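Local coordinates for protein polyisoprenyl-teichoic acid--peptidoglycan teichoic acid transferase TagV (PDB 6UF3) that belongs to the LytR-CpsA-Psr family of bacterial cell-envelope proteins and has an alpha/beta fold built on a mixed sheet, at residues S27-V31 and M42-P46; D34-M40 and I210-F214; N169-D173 and T215-I219. All coordinates share one frame; numbering follows the deposited sequence.

All three contacts gather round strand 39-44 and the chain that leads into the edge strand 220-222. Contact 1 joins the hairpin strands 25-34 and 39-44 inside the sheet, and contact 2 ties the turn of the same hairpin to the loop after helix 201-210. From there the chain runs into contact 3, where 215-219 meets helix 158-177. Contacts 1 and 3 follow in series, while the segments of contact 2 alternate with those of both. Their centres lie about 19 Å (1 and 2), 14 Å (1 and 3) and 11 Å (2 and 3) apart. Through Met40, Met42, Ile172 and Ile219 the hairpin, helix 158-177 and the loop before strand 220-222 pack as one apolar cluster.

Contact 1: residues S27-V31 and M42-P46; sequences SLIVV and MLSIP
Leu43 O takes the N-H of Val30 at 2.8 Å in an almost straight bond, 170° at the hydrogen. The return bond, Leu43 N to Val30 O, is 2.9 Å long and completes an antiparallel hydrogen-bonded pair. Ile29 opposite Ser44 and Val31 opposite Met42 are the non-hydrogen-bonded pairs beside it, and CA-H groups of Ile29 and Met42 lean on the same two carbonyl oxygens. Further along, Ile45 N reaches Leu28 O at 2.9 Å. Leu28 N and Ile45 O do not bond directly; a water bridges them, accepting from Leu28 N at 2.9 Å and lying 2.9 Å from Ile45 O.

Ile29, Val31, Met42 and Ser44 share one face of the sheet. Here Met42 does most of the touching. With CG anti to its backbone N (chi1 -178°) its chain climbs past Ile29, whose CG2 branch meets Met42 CG at 3.7 Å. The bend at chi3 (-61°) then swings the methyl CE to 4.0 Å from Val31 CG2. Leu168 of helix 158-177 packs on Ile29 and Met42.

The other face carries Val30 and Leu43, which pack against Leu84 of helix 72-84. Leu28 and Ile45 also meet through their side chains, CB to CB at 4.2 Å. Strand 6-13 continues the sheet beyond Val31 and Ile29 through backbone bonds to Ile8 and Phe10. The arrangement is a two-stranded beta hairpin buried in the mixed sheet of an alpha/beta fold, with helices against both faces.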
loop_
_atom_site.group_PDB
_atom_site.type_symbol
_atom_site.label_atom_id
_atom_site.label_comp_id
_atom_site.label_asym_id
_atom_site.label_seq_id
_atom_site.Cartn_x
_atom_site.Cartn_y
_atom_site.Cartn_z
ATOM N N SER A 27 0.616 -6.612 -1.628
ATOM C CA SER A 27 1.083 -5.329 -1.116
ATOM C C SER A 27 0.039 -4.782 -0.160
ATOM O O SER A 27 -1.153 -4.777 -0.488
ATOM C CB SER A 27 1.338 -4.350 -2.272
ATOM O OG SER A 27 1.809 -3.100 -1.787
ATOM N N LEU A 28 0.477 -4.337 1.021
ATOM C CA LEU A 28 -0.404 -3.737 2.020
ATOM C C LEU A 28 0.270 -2.492 2.564
ATOM O O LEU A 28 1.264 -2.605 3.287
ATOM C CB LEU A 28 -0.686 -4.690 3.178
ATOM C CG LEU A 28 -1.533 -5.932 2.875
ATOM C CD1 LEU A 28 -1.575 -6.783 4.123
ATOM C CD2 LEU A 28 -2.934 -5.586 2.420
ATOM N N ILE A 29 -0.276 -1.319 2.253
ATOM C CA ILE A 29 0.293 -0.063 2.734
ATOM C C ILE A 29 -0.810 0.776 3.357
ATOM O O ILE A 29 -1.836 1.030 2.723
ATOM C CB ILE A 29 0.978 0.720 1.603
ATOM C CG1 ILE A 29 2.094 -0.115 0.974
ATOM C CG2 ILE A 29 1.545 2.029 2.170
ATOM C CD1 ILE A 29 2.623 0.429 -0.347
ATOM N N VAL A 30 -0.588 1.236 4.584
ATOM C CA VAL A 30 -1.522 2.105 5.288
ATOM C C VAL A 30 -0.955 3.517 5.283
ATOM O O VAL A 30 0.226 3.716 5.589
ATOM C CB VAL A 30 -1.745 1.621 6.727
ATOM C CG1 VAL A 30 -2.523 2.643 7.531
ATOM C CG2 VAL A 30 -2.506 0.285 6.688
ATOM N N VAL A 31 -1.791 4.491 4.927
ATOM C CA VAL A 31 -1.441 5.908 5.033
ATOM C C VAL A 31 -2.447 6.555 5.971
ATOM O O VAL A 31 -3.655 6.336 5.831
ATOM C CB VAL A 31 -1.449 6.598 3.656
ATOM C CG1 VAL A 31 -1.222 8.113 3.802
ATOM C CG2 VAL A 31 -0.402 5.982 2.745
ATOM N N MET A 42 2.983 6.823 6.949
ATOM C CA MET A 42 2.907 5.676 6.046
ATOM C C MET A 42 3.561 4.459 6.680
ATOM O O MET A 42 4.598 4.576 7.333
ATOM C CB MET A 42 3.578 5.975 4.685
ATOM C CG MET A 42 3.470 4.799 3.686
ATOM S SD MET A 42 4.269 5.067 2.091
ATOM C CE MET A 42 3.352 6.487 1.491
ATOM N N LEU A 43 2.948 3.289 6.471
ATOM C CA LEU A 43 3.433 2.039 7.031
ATOM C C LEU A 43 3.121 0.904 6.061
ATOM O O LEU A 43 1.957 0.715 5.714
ATOM C CB LEU A 43 2.751 1.799 8.381
ATOM C CG LEU A 43 2.855 0.473 9.121
ATOM C CD1 LEU A 43 4.213 0.358 9.803
ATOM C CD2 LEU A 43 1.729 0.393 10.120
ATOM N N SER A 44 4.137 0.154 5.611
ATOM C CA SER A 44 3.822 -1.081 4.890
ATOM C C SER A 44 3.782 -2.246 5.862
ATOM O O SER A 44 4.437 -2.230 6.902
ATOM C CB SER A 44 4.820 -1.361 3.760
ATOM O OG SER A 44 6.144 -1.506 4.237
ATOM N N ILE A 45 2.985 -3.250 5.526
ATOM C CA ILE A 45 2.884 -4.460 6.336
ATOM C C ILE A 45 3.411 -5.630 5.515
ATOM O O ILE A 45 2.827 -5.963 4.477
ATOM C CB ILE A 45 1.444 -4.735 6.789
ATOM C CG1 ILE A 45 0.845 -3.505 7.491
ATOM C CG2 ILE A 45 1.431 -5.966 7.686
ATOM C CD1 ILE A 45 -0.691 -3.583 7.666
ATOM N N PRO A 46 4.489 -6.296 5.946
ATOM C CA PRO A 46 5.035 -7.421 5.173
ATOM C C PRO A 46 3.984 -8.498 4.951
ATOM O O PRO A 46 3.158 -8.760 5.825
ATOM C CB PRO A 46 6.182 -7.932 6.058
ATOM C CG PRO A 46 6.602 -6.724 6.851
ATOM C CD PRO A 46 5.350 -5.931 7.091
HETATM O O HOH W 1 3.234 -4.833 1.819
#

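Contact 2: residues D34-M40 and I210-F214; sequences DPKNKTM and IYSGF
Tyr211 pushes its phenol into the tip of a beta hairpin, where its OH donates to Thr39 O at 2.7 Å. That carbonyl belongs to a G1 beta bulge: Lys38 and Thr39 both face Asp34, and Lys38 takes the left-handed backbone conformation. Thr39 O is therefore gripped twice, by Asp34 N from one face of its plane and by the phenol from the other, the latter well above the carbonyl plane rather than on a lone pair. Asn37 ND2 steadies the turn by donating to Asp34 OD2 at 2.9 Å, while Thr39 OG1 is held by His256.

The Tyr211 ring packs on the backbone of Lys38, its CE1 coming to 3.5 Å from Lys38 C, and one face is covered by the methyl of Met40, with CE 3.8 Å from the ring centroid in a CH-pi contact. Met40 runs extended beyond CG, which carries this methyl to where it touches both rings, CE also lying 3.8 Å from Phe214 CE2; SD stands obliquely 4.9 Å from the Phe214 centroid. A type II turn from Tyr211 to Phe214 brings that second ring back to Met40.

On the flank, Pro35 CB packs on Ile210 CD1 at 4.1 Å. The Lys38 chain bends at chi3 and chi4 (50°) to reach the C-terminal end of helix 201-210, where NZ meets Ile210 O at 2.7 Å, in the carbonyl plane and on a lone pair.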
loop_
_atom_site.group_PDB
_atom_site.type_symbol
_atom_site.label_atom_id
_atom_site.label_comp_id
_atom_site.label_asym_id
_atom_site.label_seq_id
_atom_site.Cartn_x
_atom_site.Cartn_y
_atom_site.Cartn_z
ATOM N N ASP A 34 -3.722 13.782 8.306
ATOM C CA ASP A 34 -4.282 14.820 9.161
ATOM C C ASP A 34 -4.398 16.049 8.270
ATOM O O ASP A 34 -3.437 16.839 8.149
ATOM C CB ASP A 34 -3.403 15.065 10.386
ATOM C CG ASP A 34 -4.006 16.063 11.354
ATOM O OD1 ASP A 34 -5.106 16.589 11.082
ATOM O OD2 ASP A 34 -3.363 16.334 12.391
ATOM N N PRO A 35 -5.532 16.213 7.571
ATOM C CA PRO A 35 -5.633 17.299 6.582
ATOM C C PRO A 35 -5.614 18.684 7.187
ATOM O O PRO A 35 -5.124 19.624 6.541
ATOM C CB PRO A 35 -6.970 17.016 5.879
ATOM C CG PRO A 35 -7.192 15.549 6.053
ATOM C CD PRO A 35 -6.632 15.236 7.432
ATOM N N LYS A 36 -6.146 18.853 8.400
ATOM C CA LYS A 36 -6.107 20.170 9.027
ATOM C C LYS A 36 -4.679 20.670 9.182
ATOM O O LYS A 36 -4.440 21.879 9.133
ATOM C CB LYS A 36 -6.810 20.128 10.385
ATOM C CG LYS A 36 -8.299 20.440 10.310
ATOM C CD LYS A 36 -9.058 19.828 11.478
ATOM C CE LYS A 36 -10.563 19.894 11.264
ATOM N NZ LYS A 36 -11.264 18.756 11.930
ATOM N N ASN A 37 -3.722 19.757 9.351
ATOM C CA ASN A 37 -2.316 20.090 9.534
ATOM C C ASN A 37 -1.452 19.721 8.338
ATOM O O ASN A 37 -0.228 19.869 8.409
ATOM C CB ASN A 37 -1.776 19.390 10.789
ATOM C CG ASN A 37 -2.345 19.974 12.060
ATOM O OD1 ASN A 37 -2.354 21.191 12.238
ATOM N ND2 ASN A 37 -2.826 19.117 12.950
ATOM N N LYS A 38 -2.051 19.216 7.257
ATOM C CA LYS A 38 -1.331 18.822 6.045
ATOM C C LYS A 38 -0.211 17.830 6.351
ATOM O O LYS A 38 0.913 17.970 5.860
ATOM C CB LYS A 38 -0.775 20.050 5.308
ATOM C CG LYS A 38 -1.827 20.991 4.781
ATOM C CD LYS A 38 -1.201 22.321 4.384
ATOM C CE LYS A 38 -1.715 22.820 3.047
ATOM N NZ LYS A 38 -3.207 22.796 2.963
ATOM N N THR A 39 -0.515 16.807 7.160
ATOM C CA THR A 39 0.505 15.811 7.471
ATOM C C THR A 39 0.045 14.419 7.057
ATOM O O THR A 39 -1.153 14.169 6.881
ATOM C CB THR A 39 0.874 15.805 8.963
ATOM O OG1 THR A 39 -0.294 15.555 9.753
ATOM C CG2 THR A 39 1.484 17.157 9.367
ATOM N N MET A 40 1.030 13.527 6.897
ATOM C CA MET A 40 0.821 12.129 6.516
ATOM C C MET A 40 1.802 11.213 7.234
ATOM O O MET A 40 2.950 11.575 7.487
ATOM C CB MET A 40 1.029 11.882 5.013
ATOM C CG MET A 40 0.008 12.467 4.077
ATOM S SD MET A 40 0.220 11.704 2.444
ATOM C CE MET A 40 -0.446 13.018 1.416
ATOM N N ILE A 210 -5.689 20.001 -0.833
ATOM C CA ILE A 210 -5.176 20.214 0.517
ATOM C C ILE A 210 -3.674 19.980 0.565
ATOM O O ILE A 210 -2.932 20.732 1.208
ATOM C CB ILE A 210 -5.915 19.296 1.509
ATOM C CG1 ILE A 210 -7.362 19.759 1.692
ATOM C CG2 ILE A 210 -5.185 19.258 2.853
ATOM C CD1 ILE A 210 -8.251 18.693 2.320
ATOM N N TYR A 211 -3.202 18.929 -0.099
ATOM C CA TYR A 211 -1.793 18.570 -0.088
ATOM C C TYR A 211 -1.043 19.151 -1.282
ATOM O O TYR A 211 0.039 18.669 -1.626
ATOM C CB TYR A 211 -1.660 17.046 -0.023
ATOM C CG TYR A 211 -2.030 16.532 1.353
ATOM C CD1 TYR A 211 -1.091 16.500 2.370
ATOM C CD2 TYR A 211 -3.328 16.104 1.640
ATOM C CE1 TYR A 211 -1.420 16.049 3.642
ATOM C CE2 TYR A 211 -3.669 15.639 2.910
ATOM C CZ TYR A 211 -2.705 15.613 3.903
ATOM O OH TYR A 211 -3.004 15.173 5.176
ATOM N N SER A 212 -1.612 20.159 -1.938
ATOM C CA SER A 212 -0.886 20.840 -2.997
ATOM C C SER A 212 0.397 21.429 -2.429
ATOM O O SER A 212 0.371 22.151 -1.430
ATOM C CB SER A 212 -1.747 21.943 -3.611
ATOM O OG SER A 212 -1.019 22.645 -4.601
ATOM N N GLY A 213 1.525 21.095 -3.051
ATOM C CA GLY A 213 2.815 21.549 -2.574
ATOM C C GLY A 213 3.451 20.646 -1.543
ATOM O O GLY A 213 4.592 20.891 -1.143
ATOM N N PHE A 214 2.749 19.609 -1.095
ATOM C CA PHE A 214 3.327 18.617 -0.214
ATOM C C PHE A 214 4.403 17.832 -0.967
ATOM O O PHE A 214 4.553 17.944 -2.187
ATOM C CB PHE A 214 2.204 17.719 0.303
ATOM C CG PHE A 214 2.605 16.721 1.358
ATOM C CD1 PHE A 214 2.845 17.103 2.663
ATOM C CD2 PHE A 214 2.660 15.373 1.038
ATOM C CE1 PHE A 214 3.183 16.149 3.629
ATOM C CE2 PHE A 214 2.990 14.421 1.993
ATOM C CZ PHE A 214 3.242 14.807 3.283
#

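Contact 3: residues N169-D173 and T215-I219; sequences NALID and TSKKI
Ser216 is gripped by the carboxylate of Asp173 with both oxygens at once. Its backbone N-H goes to Asp173 OD1 at 2.6 Å, on the syn lone pair, in a short bond bent to 145° at the hydrogen. The hydroxyl OG donates to Asp173 OD2 at 2.7 Å, also on the syn side but a little out of the carboxylate plane. The serine torsion makes this double hold possible: OG lies between the backbone N and the carbonyl carbon (chi1 67°), hence close to its own N-H, and the two donors face the carboxylate together. Two bonds fix the rotation of that group, and with both oxygens accepting it is probably ionised.

One helical turn back, Asn169 lies alongside the serine, its CB 3.7 Å from Ser216 CB. Its amide oxygen OD1 then comes to 3.6 Å from the CD1 methyl of Ile219.

Ile219 carries the apolar half of the contact. Its CD1 meets the CD1 of Ile172 tip to tip at 3.8 Å. Ile219 also packs on Met40 and Met42 of strand 39-44, filling the angle between helix and sheet. The loop keeps its curl through its own backbone bonds, Lys218 N to Thr215 O and Ile219 N to Ser216 O at 3.1 Å.

What results is a short 3-10 turn, held at its first residue by a helix aspartate, that docks the chain on helix 158-177 just before it enters the edge strand 220-222 of the alpha/beta fold.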
loop_
_atom_site.group_PDB
_atom_site.type_symbol
_atom_site.label_atom_id
_atom_site.label_comp_id
_atom_site.label_asym_id
_atom_site.label_seq_id
_atom_site.Cartn_x
_atom_site.Cartn_y
_atom_site.Cartn_z
ATOM N N ASN A 169 5.043 6.752 -3.012
ATOM C CA ASN A 169 5.600 8.082 -2.781
ATOM C C ASN A 169 5.666 8.871 -4.078
ATOM O O ASN A 169 5.382 10.077 -4.096
ATOM C CB ASN A 169 7.002 7.984 -2.169
ATOM C CG ASN A 169 6.979 7.618 -0.686
ATOM O OD1 ASN A 169 5.963 7.764 -0.014
ATOM N ND2 ASN A 169 8.106 7.145 -0.181
ATOM N N ALA A 170 6.047 8.210 -5.176
ATOM C CA ALA A 170 6.134 8.917 -6.452
ATOM C C ALA A 170 4.763 9.382 -6.924
ATOM O O ALA A 170 4.621 10.487 -7.468
ATOM C CB ALA A 170 6.796 8.018 -7.497
ATOM N N LEU A 171 3.740 8.550 -6.723
ATOM C CA LEU A 171 2.377 8.968 -7.055
ATOM C C LEU A 171 1.937 10.153 -6.200
ATOM O O LEU A 171 1.306 11.093 -6.699
ATOM C CB LEU A 171 1.414 7.785 -6.879
ATOM C CG LEU A 171 1.551 6.702 -7.955
ATOM C CD1 LEU A 171 0.844 5.403 -7.565
ATOM C CD2 LEU A 171 1.054 7.204 -9.316
ATOM N N ILE A 172 2.236 10.111 -4.896
ATOM C CA ILE A 172 1.902 11.232 -4.019
ATOM C C ILE A 172 2.591 12.503 -4.491
ATOM O O ILE A 172 1.993 13.584 -4.504
ATOM C CB ILE A 172 2.277 10.896 -2.561
ATOM C CG1 ILE A 172 1.359 9.801 -2.017
ATOM C CG2 ILE A 172 2.214 12.149 -1.686
ATOM C CD1 ILE A 172 1.811 9.189 -0.708
ATOM N N ASP A 173 3.866 12.400 -4.870
ATOM C CA ASP A 173 4.597 13.578 -5.324
ATOM C C ASP A 173 4.007 14.119 -6.612
ATOM O O ASP A 173 3.884 15.340 -6.787
ATOM C CB ASP A 173 6.079 13.241 -5.508
ATOM C CG ASP A 173 6.797 13.093 -4.183
ATOM O OD1 ASP A 173 6.304 13.694 -3.216
ATOM O OD2 ASP A 173 7.822 12.382 -4.107
ATOM N N THR A 215 5.165 17.031 -0.228
ATOM C CA THR A 215 6.222 16.243 -0.840
ATOM C C THR A 215 6.436 15.000 0.010
ATOM O O THR A 215 6.299 15.052 1.237
ATOM C CB THR A 215 7.513 17.064 -0.982
ATOM O OG1 THR A 215 8.447 16.365 -1.814
ATOM C CG2 THR A 215 8.141 17.338 0.381
ATOM N N SER A 216 6.740 13.874 -0.650
ATOM C CA SER A 216 6.776 12.603 0.059
ATOM C C SER A 216 7.886 12.544 1.097
ATOM O O SER A 216 7.796 11.724 2.025
ATOM C CB SER A 216 6.911 11.436 -0.931
ATOM O OG SER A 216 8.165 11.437 -1.584
ATOM N N LYS A 217 8.917 13.388 0.979
ATOM C CA LYS A 217 9.930 13.434 2.030
ATOM C C LYS A 217 9.311 13.782 3.380
ATOM O O LYS A 217 9.818 13.356 4.422
ATOM C CB LYS A 217 11.034 14.433 1.675
ATOM C CG LYS A 217 12.144 14.533 2.729
ATOM C CD LYS A 217 13.336 15.324 2.232
ATOM C CE LYS A 217 14.293 15.659 3.377
ATOM N NZ LYS A 217 14.381 14.522 4.347
ATOM N N LYS A 218 8.202 14.524 3.381
ATOM C CA LYS A 218 7.593 14.951 4.634
ATOM C C LYS A 218 6.775 13.863 5.307
ATOM O O LYS A 218 6.388 14.039 6.468
ATOM C CB LYS A 218 6.716 16.179 4.400
ATOM C CG LYS A 218 7.543 17.439 4.125
ATOM C CD LYS A 218 6.670 18.596 3.702
ATOM C CE LYS A 218 7.507 19.844 3.445
ATOM N NZ LYS A 218 6.640 20.925 2.913
ATOM N N ILE A 219 6.508 12.758 4.616
ATOM C CA ILE A 219 5.740 11.668 5.210
ATOM C C ILE A 219 6.555 11.031 6.324
ATOM O O ILE A 219 7.756 10.772 6.168
ATOM C CB ILE A 219 5.364 10.626 4.148
ATOM C CG1 ILE A 219 4.512 11.267 3.060
ATOM C CG2 ILE A 219 4.614 9.453 4.807
ATOM C CD1 ILE A 219 4.340 10.396 1.807
#